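Local structure of succinate-semialdehyde dehydrogenase (Streptococcus pyogenes MGAS1882, 4OGD) at residues 128-133 with 204-209. The protein oxidises succinic semialdehyde to succinate, binding NADP+ as its cofactor in a Rossmann-fold domain of the aldehyde dehydrogenase family. Numbering follows the deposited sequence.
Sequences VEPWNF and CLTGSE
V128 is gripped through its backbone by C204 and T206, the nearly straight bonds V128 N to C204 O and T206 N to V128 O each spanning 2.9 Å. They close the C-terminal end of the parallel pair formed by strands 124-128 and 200-206, neighbours in the Rossmann-type sheet of the aldehyde dehydrogenase fold. V128 O also receives a CA-H...O contact from L205 CA at 3.3 Å. Beyond this bridge the first chain runs into the loop leading to helix 136-148, while the second turns at G207 into helix 209-221, with S208 as its N-cap. In such nucleotide-binding folds, this end of the sheet is where the cofactor generally lies.

A second link, through water, ties E129 to T206: one water is hydrogen-bonded to E129 OE2 (2.7 Å) and to T206 OG1 (2.9 Å). E129 leaves the backbone pointing away from T206, but its chain folds back about the CB-CG bond (chi2 -58°) and brings the carboxylate over the neighbouring strand. On the other face of the sheet, with V128 CG1 and L205 CG anti to their backbone N (chi1 -178° and -180°), V128 CG1 meets L205 CD1 at 3.7 Å. The P130 ring turns a face to T206 O, 3.2 Å from P130 CD, and sets its CG 3.8 Å from T206 CG2.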
loop_
_atom_site.group_PDB
_atom_site.type_symbol
_atom_site.label_atom_id
_atom_site.label_comp_id
_atom_site.label_asym_id
_atom_site.label_seq_id
_atom_site.Cartn_x
_atom_site.Cartn_y
_atom_site.Cartn_z
ATOM N N VAL A 128 7.820 -12.128 4.505
ATOM C CA VAL A 128 7.788 -12.729 5.833
ATOM C C VAL A 128 6.549 -13.614 5.860
ATOM O O VAL A 128 5.436 -13.115 5.741
ATOM C CB VAL A 128 7.711 -11.661 6.940
ATOM C CG1 VAL A 128 7.725 -12.322 8.312
ATOM C CG2 VAL A 128 8.865 -10.678 6.809
ATOM N N GLU A 129 6.753 -14.928 5.970
ATOM C CA GLU A 129 5.677 -15.902 5.785
ATOM C C GLU A 129 5.527 -16.833 6.987
ATOM O O GLU A 129 6.482 -17.036 7.745
ATOM C CB GLU A 129 5.901 -16.691 4.480
ATOM C CG GLU A 129 6.050 -15.799 3.235
ATOM C CD GLU A 129 4.854 -14.885 2.989
ATOM O OE1 GLU A 129 3.737 -15.214 3.444
ATOM O OE2 GLU A 129 5.030 -13.826 2.325
ATOM N N PRO A 130 4.319 -17.382 7.182
ATOM C CA PRO A 130 3.994 -18.113 8.407
ATOM C C PRO A 130 3.890 -19.624 8.210
ATOM O O PRO A 130 3.878 -20.121 7.080
ATOM C CB PRO A 130 2.621 -17.542 8.754
ATOM C CG PRO A 130 1.971 -17.403 7.409
ATOM C CD PRO A 130 3.094 -17.049 6.428
ATOM N N TRP A 131 3.791 -20.350 9.320
ATOM C CA TRP A 131 3.816 -21.815 9.292
ATOM C C TRP A 131 2.530 -22.507 8.845
ATOM O O TRP A 131 2.551 -23.705 8.534
ATOM C CB TRP A 131 4.218 -22.361 10.670
ATOM C CG TRP A 131 3.391 -21.785 11.779
ATOM C CD1 TRP A 131 3.734 -20.756 12.603
ATOM C CD2 TRP A 131 2.070 -22.191 12.169
ATOM N NE1 TRP A 131 2.712 -20.494 13.487
ATOM C CE2 TRP A 131 1.681 -21.364 13.243
ATOM C CE3 TRP A 131 1.181 -23.177 11.721
ATOM C CZ2 TRP A 131 0.440 -21.491 13.868
ATOM C CZ3 TRP A 131 -0.049 -23.295 12.335
ATOM C CH2 TRP A 131 -0.412 -22.457 13.398
ATOM N N ASN A 132 1.398 -21.809 8.820
ATOM C CA ASN A 132 0.154 -22.552 8.603
ATOM C C ASN A 132 -0.059 -23.079 7.179
ATOM O O ASN A 132 -0.681 -24.127 6.991
ATOM C CB ASN A 132 -1.081 -21.830 9.176
ATOM C CG ASN A 132 -1.389 -20.535 8.469
ATOM O OD1 ASN A 132 -0.522 -19.929 7.838
ATOM N ND2 ASN A 132 -2.648 -20.103 8.564
ATOM N N PHE A 133 0.479 -22.359 6.194
ATOM C CA PHE A 133 0.515 -22.822 4.807
ATOM C C PHE A 133 1.913 -22.497 4.278
ATOM O O PHE A 133 2.110 -21.511 3.565
ATOM C CB PHE A 133 -0.573 -22.147 3.954
ATOM C CG PHE A 133 -1.977 -22.500 4.361
ATOM C CD1 PHE A 133 -2.648 -23.558 3.758
ATOM C CD2 PHE A 133 -2.630 -21.768 5.351
ATOM C CE1 PHE A 133 -3.953 -23.885 4.140
ATOM C CE2 PHE A 133 -3.929 -22.084 5.733
ATOM C CZ PHE A 133 -4.589 -23.146 5.128
ATOM N N CYS A 204 6.338 -7.831 2.105
ATOM C CA CYS A 204 5.020 -8.458 2.152
ATOM C C CYS A 204 5.009 -9.452 3.295
ATOM O O CYS A 204 5.901 -10.293 3.412
ATOM C CB CYS A 204 4.657 -9.137 0.820
ATOM S SG CYS A 204 5.921 -10.271 0.171
ATOM N N LEU A 205 4.005 -9.351 4.155
ATOM C CA LEU A 205 3.916 -10.250 5.290
ATOM C C LEU A 205 2.574 -10.941 5.344
ATOM O O LEU A 205 1.531 -10.327 5.123
ATOM C CB LEU A 205 4.149 -9.491 6.604
ATOM C CG LEU A 205 4.089 -10.307 7.902
ATOM C CD1 LEU A 205 5.084 -9.754 8.909
ATOM C CD2 LEU A 205 2.683 -10.333 8.525
ATOM N N THR A 206 2.626 -12.227 5.661
ATOM C CA THR A 206 1.448 -12.989 6.033
ATOM C C THR A 206 1.732 -13.569 7.405
ATOM O O THR A 206 2.793 -14.148 7.633
ATOM C CB THR A 206 1.190 -14.118 5.032
ATOM O OG1 THR A 206 0.984 -13.548 3.733
ATOM C CG2 THR A 206 -0.058 -14.889 5.429
ATOM N N GLY A 207 0.807 -13.389 8.336
ATOM C CA GLY A 207 1.027 -13.903 9.678
ATOM C C GLY A 207 0.102 -13.264 10.685
ATOM O O GLY A 207 -1.045 -12.950 10.367
ATOM N N SER A 208 0.598 -13.075 11.903
ATOM C CA SER A 208 -0.232 -12.581 12.993
ATOM C C SER A 208 -0.190 -11.076 13.047
ATOM O O SER A 208 0.748 -10.449 12.543
ATOM C CB SER A 208 0.285 -13.110 14.327
ATOM O OG SER A 208 1.476 -12.420 14.682
ATOM N N GLU A 209 -1.183 -10.483 13.695
ATOM C CA GLU A 209 -1.216 -9.035 13.722
ATOM C C GLU A 209 -0.113 -8.426 14.583
ATOM O O GLU A 209 0.270 -7.286 14.354
ATOM C CB GLU A 209 -2.590 -8.501 14.102
ATOM C CG GLU A 209 -3.049 -8.849 15.485
ATOM C CD GLU A 209 -4.340 -8.130 15.812
ATOM O OE1 GLU A 209 -4.290 -6.922 16.128
ATOM O OE2 GLU A 209 -5.400 -8.766 15.726
HETATM O O HOH W 1 2.910 -12.199 2.089
#